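Local coordinates for peroxisomal fatty acid beta-oxidation multifunctional protein MFP2 (Arabidopsis thaliana, PDB 2WTB) that carries out the hydration and dehydrogenation steps of peroxisomal fatty acid beta-oxidation, acting as an enoyl-CoA hydratase and an NAD-dependent 3-hydroxyacyl-CoA dehydrogenase, at residues V18-L23 with T196-A201; K484-V489 with L654-I659. One frame throughout, in Å; residues are numbered along the deposited sequence.

Contact 1 (V18-L23 with T196-A201)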
ATOM      1  N   VAL A  18      14.922  21.331 -35.247  1.00 53.61           N
ATOM      2  CA  VAL A  18      14.761  20.479 -34.074  1.00 54.80           C
ATOM      3  C   VAL A  18      13.518  19.600 -34.187  1.00 57.97           C
ATOM      4  O   VAL A  18      12.419  20.087 -34.459  1.00 49.65           O
ATOM      5  CB  VAL A  18      14.678  21.299 -32.772  1.00 43.81           C
ATOM      6  CG1 VAL A  18      14.666  20.370 -31.571  1.00 40.88           C
ATOM      7  CG2 VAL A  18      15.839  22.272 -32.681  1.00 41.66           C
ATOM      8  N   ALA A  19      13.701  18.300 -33.979  1.00 51.55           N
ATOM      9  CA  ALA A  19      12.590  17.359 -34.008  1.00 47.80           C
ATOM     10  C   ALA A  19      12.033  17.136 -32.603  1.00 54.33           C
ATOM     11  O   ALA A  19      12.740  16.666 -31.713  1.00 64.23           O
ATOM     12  CB  ALA A  19      13.030  16.037 -34.628  1.00 43.15           C
ATOM     13  N   VAL A  20      10.762  17.481 -32.415  1.00 51.18           N
ATOM     14  CA  VAL A  20      10.090  17.296 -31.134  1.00 45.98           C
ATOM     15  C   VAL A  20       9.227  16.040 -31.157  1.00 51.38           C
ATOM     16  O   VAL A  20       8.319  15.920 -31.978  1.00 68.85           O
ATOM     17  CB  VAL A  20       9.187  18.494 -30.797  1.00 48.88           C
ATOM     18  CG1 VAL A  20       8.561  18.318 -29.421  1.00 45.86           C
ATOM     19  CG2 VAL A  20       9.976  19.791 -30.874  1.00 54.55           C
ATOM     20  N   ILE A  21       9.511  15.111 -30.251  1.00 41.75           N
ATOM     21  CA  ILE A  21       8.766  13.862 -30.163  1.00 42.92           C
ATOM     22  C   ILE A  21       7.892  13.847 -28.917  1.00 54.85           C
ATOM     23  O   ILE A  21       8.399  13.939 -27.797  1.00 55.70           O
ATOM     24  CB  ILE A  21       9.715  12.652 -30.109  1.00 47.26           C
ATOM     25  CG1 ILE A  21      10.673  12.671 -31.299  1.00 47.29           C
ATOM     26  CG2 ILE A  21       8.930  11.349 -30.067  1.00 38.57           C
ATOM     27  CD1 ILE A  21      11.628  11.510 -31.309  1.00 45.25           C
ATOM     28  N   THR A  22       6.580  13.727 -29.113  1.00 51.33           N
ATOM     29  CA  THR A  22       5.640  13.706 -27.996  1.00 51.21           C
ATOM     30  C   THR A  22       5.189  12.287 -27.670  1.00 57.74           C
ATOM     31  O   THR A  22       4.681  11.573 -28.533  1.00 60.73           O
ATOM     32  CB  THR A  22       4.390  14.570 -28.273  1.00 53.17           C
ATOM     33  OG1 THR A  22       4.786  15.887 -28.678  1.00 47.03           O
ATOM     34  CG2 THR A  22       3.520  14.667 -27.024  1.00 41.64           C
ATOM     35  N   LEU A  23       5.378  11.885 -26.418  1.00 53.10           N
ATOM     36  CA  LEU A  23       4.934  10.577 -25.962  1.00 44.06           C
ATOM     37  C   LEU A  23       3.445  10.622 -25.646  1.00 53.94           C
ATOM     38  O   LEU A  23       3.002  11.397 -24.798  1.00 62.40           O
ATOM     39  CB  LEU A  23       5.725  10.138 -24.730  1.00 44.04           C
ATOM     40  CG  LEU A  23       7.254  10.197 -24.828  1.00 48.44           C
ATOM     41  CD1 LEU A  23       7.886   9.842 -23.491  1.00 51.54           C
ATOM     42  CD2 LEU A  23       7.775   9.285 -25.931  1.00 36.46           C
ATOM     43  N   THR A 196      12.646  26.011 -24.129  1.00 34.52           N
ATOM     44  CA  THR A 196      13.947  25.927 -23.483  1.00 48.36           C
ATOM     45  C   THR A 196      14.716  24.710 -23.989  1.00 45.99           C
ATOM     46  O   THR A 196      15.913  24.791 -24.257  1.00 50.55           O
ATOM     47  CB  THR A 196      13.809  25.850 -21.951  1.00 56.30           C
ATOM     48  OG1 THR A 196      13.183  27.046 -21.464  1.00 62.70           O
ATOM     49  CG2 THR A 196      15.174  25.699 -21.297  1.00 56.24           C
ATOM     50  N   ALA A 197      14.020  23.589 -24.138  1.00 46.61           N
ATOM     51  CA  ALA A 197      14.666  22.347 -24.551  1.00 52.70           C
ATOM     52  C   ALA A 197      15.257  22.433 -25.956  1.00 52.76           C
ATOM     53  O   ALA A 197      16.396  22.015 -26.179  1.00 49.64           O
ATOM     54  CB  ALA A 197      13.702  21.174 -24.440  1.00 30.86           C
ATOM     55  N   ARG A 198      14.492  22.971 -26.902  1.00 46.86           N
ATOM     56  CA  ARG A 198      14.983  23.093 -28.274  1.00 49.13           C
ATOM     57  C   ARG A 198      16.118  24.117 -28.375  1.00 47.36           C
ATOM     58  O   ARG A 198      17.035  23.959 -29.180  1.00 48.02           O
ATOM     59  CB  ARG A 198      13.849  23.416 -29.260  1.00 50.78           C
ATOM     60  CG  ARG A 198      13.207  24.776 -29.072  1.00 49.67           C
ATOM     61  CD  ARG A 198      12.408  25.199 -30.300  1.00 53.10           C
ATOM     62  NE  ARG A 198      11.221  24.376 -30.518  1.00 53.80           N
ATOM     63  CZ  ARG A 198      11.010  23.634 -31.600  1.00 60.56           C
ATOM     64  NH1 ARG A 198      11.906  23.609 -32.578  1.00 63.87           N
ATOM     65  NH2 ARG A 198       9.897  22.919 -31.712  1.00 53.03           N
ATOM     66  N   ARG A 199      16.058  25.158 -27.550  1.00 37.02           N
ATOM     67  CA  ARG A 199      17.146  26.122 -27.466  1.00 38.99           C
ATOM     68  C   ARG A 199      18.393  25.447 -26.896  1.00 54.16           C
ATOM     69  O   ARG A 199      19.514  25.688 -27.351  1.00 46.98           O
ATOM     70  CB  ARG A 199      16.751  27.304 -26.581  1.00 39.32           C
ATOM     71  CG  ARG A 199      17.840  28.358 -26.440  1.00 55.28           C
ATOM     72  CD  ARG A 199      17.522  29.358 -25.333  1.00 69.13           C
ATOM     73  NE  ARG A 199      17.606  28.750 -24.009  1.00 91.66           N
ATOM     74  CZ  ARG A 199      18.736  28.604 -23.323  1.00110.60           C
ATOM     75  NH1 ARG A 199      19.884  29.024 -23.836  1.00116.76           N
ATOM     76  NH2 ARG A 199      18.720  28.037 -22.123  1.00115.18           N
ATOM     77  N   TRP A 200      18.186  24.596 -25.896  1.00 53.51           N
ATOM     78  CA  TRP A 200      19.279  23.860 -25.276  1.00 46.65           C
ATOM     79  C   TRP A 200      19.900  22.898 -26.286  1.00 47.54           C
ATOM     80  O   TRP A 200      21.122  22.784 -26.379  1.00 46.73           O
ATOM     81  CB  TRP A 200      18.772  23.093 -24.051  1.00 38.32           C
ATOM     82  CG  TRP A 200      19.855  22.657 -23.109  1.00 58.13           C
ATOM     83  CD1 TRP A 200      20.731  21.624 -23.288  1.00 66.59           C
ATOM     84  CD2 TRP A 200      20.171  23.232 -21.834  1.00 48.65           C
ATOM     85  NE1 TRP A 200      21.575  21.527 -22.209  1.00 67.27           N
ATOM     86  CE2 TRP A 200      21.252  22.502 -21.302  1.00 56.89           C
ATOM     87  CE3 TRP A 200      19.648  24.298 -21.095  1.00 50.91           C
ATOM     88  CZ2 TRP A 200      21.819  22.803 -20.065  1.00 54.42           C
ATOM     89  CZ3 TRP A 200      20.213  24.594 -19.864  1.00 41.95           C
ATOM     90  CH2 TRP A 200      21.286  23.849 -19.362  1.00 46.52           C
ATOM     91  N   ALA A 201      19.047  22.221 -27.050  1.00 41.39           N
ATOM     92  CA  ALA A 201      19.497  21.241 -28.033  1.00 39.16           C
ATOM     93  C   ALA A 201      20.411  21.849 -29.095  1.00 49.34           C
ATOM     94  O   ALA A 201      21.412  21.246 -29.479  1.00 49.14           O
ATOM     95  CB  ALA A 201      18.307  20.561 -28.682  1.00 30.13           C
TER
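Val18 and Arg198 mark the closest approach of two backbones, with their CA atoms 6.4 Å apart. Val18 lies on strand 18-24 and Arg198 on helix 193-205. The helix meets the start of the segment 18-23, and the two diverge toward Leu23. Val18 and Val20 direct their CB atoms toward the helix, while Ala19 between them turns the other way, as the alternation of a strand requires. Within the helix, Trp200 N bonds to Thr196 O and Ala201 N to Ala197 O.

Arg198 carries the contact from the helix side. Its CG sits between the backbone N and the carbonyl carbon (chi1 66°). The chain then bends at chi3 (68°), and the guanidinium reaches along to both valines. The aliphatic root packs first: Arg198 CB lies 3.9 Å from Val18 CG1. Further out, Arg198 NH1 comes within 3.6 Å of Val18 CB.

Both segments belong to the N-terminal enoyl-CoA hydratase/isomerase region, of the crotonase family. Strand 18-24 runs between strands 8-13 and 54-59 in a mixed sheet, and helix 193-205 packs on one face of that sheet. Ala197 also touches Val56 and Ile128, so the helix reaches further strands. On the other face, Ile21 packs on helix 33-46.

Further along, NH2 meets Val20. The Arg198 and Val20 side chains as a whole cross at about a right angle. Arg198 NH2 is 3.2 Å from Val20 CG2, the methyl anti to the carbonyl carbon. Both valines meet the flat guanidinium group obliquely. Its charge is answered beyond the two segments: Arg198 NH1 forms a salt bridge with Asp16 OD2. The other carboxylate oxygen, Asp16 OD1, accepts the backbone N-H of Val18.

Contact 2 (K484-V489 with L654-I659); sequences KKTPVV and LDIAGI
Strand 486-491 is an edge strand of the mixed sheet in the NAD-binding, Rossmann-type region, and here it meets helix 651-662 from much later in the chain. The strand follows helix 470-482, which ends in a Schellman motif with Lys484, at positive phi, as the C-prime residue. Thr486 and Val488 both point their CB atoms toward the helix 651-662. Pro487 between them points away from that helix, and its side chain touches Leu477 of helix 470-482. The backbones come nearest at Val488 and Ala657, with CA atoms 7.4 Å apart.

Ile656 is the helix residue that touches both. Its CB points at the strand, but the longer branch, ending in CD1, leads away, leaving CG2 to make the contacts. The Thr486 and Ile656 side chains cross at about a right angle. All three residues are buried, and their contact is through methyl groups. The threonine hydroxyl is used elsewhere: Thr486 OG1 is hydrogen-bonded to Gln293 OE1 of helix 281-294, which also packs against Ile656 through Ser292. Val488 CG1 is 4.3 Å from Ile656 CG2. Thr486 CG2, placed anti to the backbone N (chi1 -72° for OG1), lies 4.0 Å from Ile656 CG2.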
ATOM      1  N   LYS A 484      -6.822   9.481   1.569  1.00 82.74           N
ATOM      2  CA  LYS A 484      -5.645   8.631   1.423  1.00 86.93           C
ATOM      3  C   LYS A 484      -5.789   7.273   2.109  1.00 83.56           C
ATOM      4  O   LYS A 484      -4.819   6.723   2.632  1.00 91.77           O
ATOM      5  CB  LYS A 484      -4.404   9.359   1.942  1.00 90.47           C
ATOM      6  CG  LYS A 484      -4.253  10.772   1.400  1.00 91.38           C
ATOM      7  CD  LYS A 484      -4.311  10.791  -0.118  1.00 94.44           C
ATOM      8  CE  LYS A 484      -4.047  12.187  -0.665  1.00102.53           C
ATOM      9  NZ  LYS A 484      -5.023  13.187  -0.148  1.00101.60           N
ATOM     10  N   LYS A 485      -7.003   6.737   2.101  1.00 70.26           N
ATOM     11  CA  LYS A 485      -7.263   5.418   2.659  1.00 67.43           C
ATOM     12  C   LYS A 485      -7.491   4.417   1.533  1.00 57.68           C
ATOM     13  O   LYS A 485      -7.810   4.802   0.408  1.00 58.16           O
ATOM     14  CB  LYS A 485      -8.496   5.456   3.565  1.00 71.12           C
ATOM     15  CG  LYS A 485      -8.298   6.191   4.878  1.00 66.95           C
ATOM     16  CD  LYS A 485      -7.848   5.243   5.972  1.00 62.43           C
ATOM     17  CE  LYS A 485      -7.827   5.932   7.325  1.00 69.59           C
ATOM     18  NZ  LYS A 485      -6.718   6.920   7.434  1.00 67.86           N
ATOM     19  N   THR A 486      -7.319   3.136   1.840  1.00 50.27           N
ATOM     20  CA  THR A 486      -7.652   2.071   0.899  1.00 50.37           C
ATOM     21  C   THR A 486      -8.892   1.334   1.388  1.00 62.70           C
ATOM     22  O   THR A 486      -8.828   0.571   2.351  1.00 68.15           O
ATOM     23  CB  THR A 486      -6.493   1.082   0.712  1.00 48.88           C
ATOM     24  OG1 THR A 486      -5.448   1.711  -0.036  1.00 66.38           O
ATOM     25  CG2 THR A 486      -6.961  -0.158  -0.038  1.00 40.92           C
ATOM     26  N   PRO A 487     -10.031   1.574   0.724  1.00 56.55           N
ATOM     27  CA  PRO A 487     -11.326   1.046   1.152  1.00 52.96           C
ATOM     28  C   PRO A 487     -11.576  -0.357   0.636  1.00 55.55           C
ATOM     29  O   PRO A 487     -11.257  -0.658  -0.512  1.00 60.81           O
ATOM     30  CB  PRO A 487     -12.333   2.000   0.489  1.00 50.89           C
ATOM     31  CG  PRO A 487     -11.512   3.067  -0.204  1.00 53.87           C
ATOM     32  CD  PRO A 487     -10.172   2.464  -0.437  1.00 53.98           C
ATOM     33  N   VAL A 488     -12.135  -1.205   1.493  1.00 47.41           N
ATOM     34  CA  VAL A 488     -12.737  -2.453   1.055  1.00 53.76           C
ATOM     35  C   VAL A 488     -14.191  -2.463   1.508  1.00 53.59           C
ATOM     36  O   VAL A 488     -14.501  -2.058   2.629  1.00 56.76           O
ATOM     37  CB  VAL A 488     -12.002  -3.689   1.612  1.00 53.95           C
ATOM     38  CG1 VAL A 488     -10.679  -3.882   0.896  1.00 60.16           C
ATOM     39  CG2 VAL A 488     -11.796  -3.559   3.112  1.00 57.25           C
ATOM     40  N   VAL A 489     -15.086  -2.903   0.629  1.00 47.70           N
ATOM     41  CA  VAL A 489     -16.506  -2.954   0.956  1.00 39.02           C
ATOM     42  C   VAL A 489     -16.888  -4.340   1.453  1.00 38.73           C
ATOM     43  O   VAL A 489     -16.998  -5.282   0.672  1.00 55.16           O
ATOM     44  CB  VAL A 489     -17.385  -2.576  -0.255  1.00 47.27           C
ATOM     45  CG1 VAL A 489     -18.856  -2.731   0.092  1.00 55.12           C
ATOM     46  CG2 VAL A 489     -17.085  -1.152  -0.706  1.00 40.55           C
ATOM     47  N   LEU A 654      -9.632  -9.687   0.281  1.00 58.74           N
ATOM     48  CA  LEU A 654      -9.157 -10.308   1.512  1.00 57.71           C
ATOM     49  C   LEU A 654      -7.640 -10.170   1.644  1.00 69.50           C
ATOM     50  O   LEU A 654      -7.120  -9.959   2.741  1.00 63.93           O
ATOM     51  CB  LEU A 654      -9.561 -11.780   1.558  1.00 49.37           C
ATOM     52  CG  LEU A 654     -11.054 -12.059   1.735  1.00 60.99           C
ATOM     53  CD1 LEU A 654     -11.286 -13.544   1.964  1.00 67.52           C
ATOM     54  CD2 LEU A 654     -11.616 -11.242   2.887  1.00 51.95           C
ATOM     55  N   ASP A 655      -6.939 -10.287   0.520  1.00 68.35           N
ATOM     56  CA  ASP A 655      -5.488 -10.129   0.496  1.00 67.10           C
ATOM     57  C   ASP A 655      -5.081  -8.755   1.014  1.00 73.69           C
ATOM     58  O   ASP A 655      -4.338  -8.651   1.992  1.00 76.07           O
ATOM     59  CB  ASP A 655      -4.945 -10.343  -0.919  1.00 68.08           C
ATOM     60  CG  ASP A 655      -5.071 -11.784  -1.380  1.00 75.23           C
ATOM     61  OD1 ASP A 655      -5.063 -12.686  -0.518  1.00 73.48           O
ATOM     62  OD2 ASP A 655      -5.173 -12.016  -2.604  1.00 76.84           O
ATOM     63  N   ILE A 656      -5.572  -7.707   0.357  1.00 69.44           N
ATOM     64  CA  ILE A 656      -5.290  -6.335   0.770  1.00 63.99           C
ATOM     65  C   ILE A 656      -5.694  -6.096   2.222  1.00 59.74           C
ATOM     66  O   ILE A 656      -4.997  -5.402   2.963  1.00 66.50           O
ATOM     67  CB  ILE A 656      -5.996  -5.299  -0.141  1.00 63.43           C
ATOM     68  CG1 ILE A 656      -5.053  -4.827  -1.248  1.00 64.48           C
ATOM     69  CG2 ILE A 656      -6.438  -4.088   0.660  1.00 61.93           C
ATOM     70  CD1 ILE A 656      -4.396  -5.940  -2.009  1.00 73.36           C
ATOM     71  N   ALA A 657      -6.815  -6.681   2.628  1.00 48.39           N
ATOM     72  CA  ALA A 657      -7.316  -6.495   3.985  1.00 46.94           C
ATOM     73  C   ALA A 657      -6.324  -7.008   5.021  1.00 55.79           C
ATOM     74  O   ALA A 657      -5.891  -6.264   5.898  1.00 60.62           O
ATOM     75  CB  ALA A 657      -8.673  -7.165   4.155  1.00 46.31           C
ATOM     76  N   GLY A 658      -5.965  -8.284   4.914  1.00 64.54           N
ATOM     77  CA  GLY A 658      -4.999  -8.876   5.819  1.00 59.94           C
ATOM     78  C   GLY A 658      -3.679  -8.136   5.770  1.00 70.68           C
ATOM     79  O   GLY A 658      -3.066  -7.860   6.800  1.00 81.94           O
ATOM     80  N   ILE A 659      -3.245  -7.805   4.559  1.00 67.22           N
ATOM     81  CA  ILE A 659      -1.995  -7.084   4.357  1.00 65.77           C
ATOM     82  C   ILE A 659      -2.003  -5.723   5.041  1.00 69.93           C
ATOM     83  O   ILE A 659      -1.098  -5.394   5.803  1.00 70.99           O
ATOM     84  CB  ILE A 659      -1.709  -6.873   2.857  1.00 65.42           C
ATOM     85  CG1 ILE A 659      -1.198  -8.168   2.224  1.00 78.68           C
ATOM     86  CG2 ILE A 659      -0.708  -5.743   2.654  1.00 56.86           C
ATOM     87  CD1 ILE A 659      -0.988  -8.075   0.729  1.00 81.92           C
TER

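How the contacts relate
Contact 1 and contact 2 lie in different parts of the chain and share no helix, strand or sheet. Their centres are 43 Å apart, and their nearest atoms about 25 Å. They come in series: contact 1 closes at helix 193-205 before contact 2 opens at strand 486-491. Contact 1 is on the outer part of the molecule, in the hydratase/isomerase region. Contact 2 is buried near the centre of the chain, where the NAD-binding region meets a late helix. Each joins a strand to a helix more than 160 residues later. The pair reflects the division of this multifunctional enzyme into hydratase/isomerase and dehydrogenase regions.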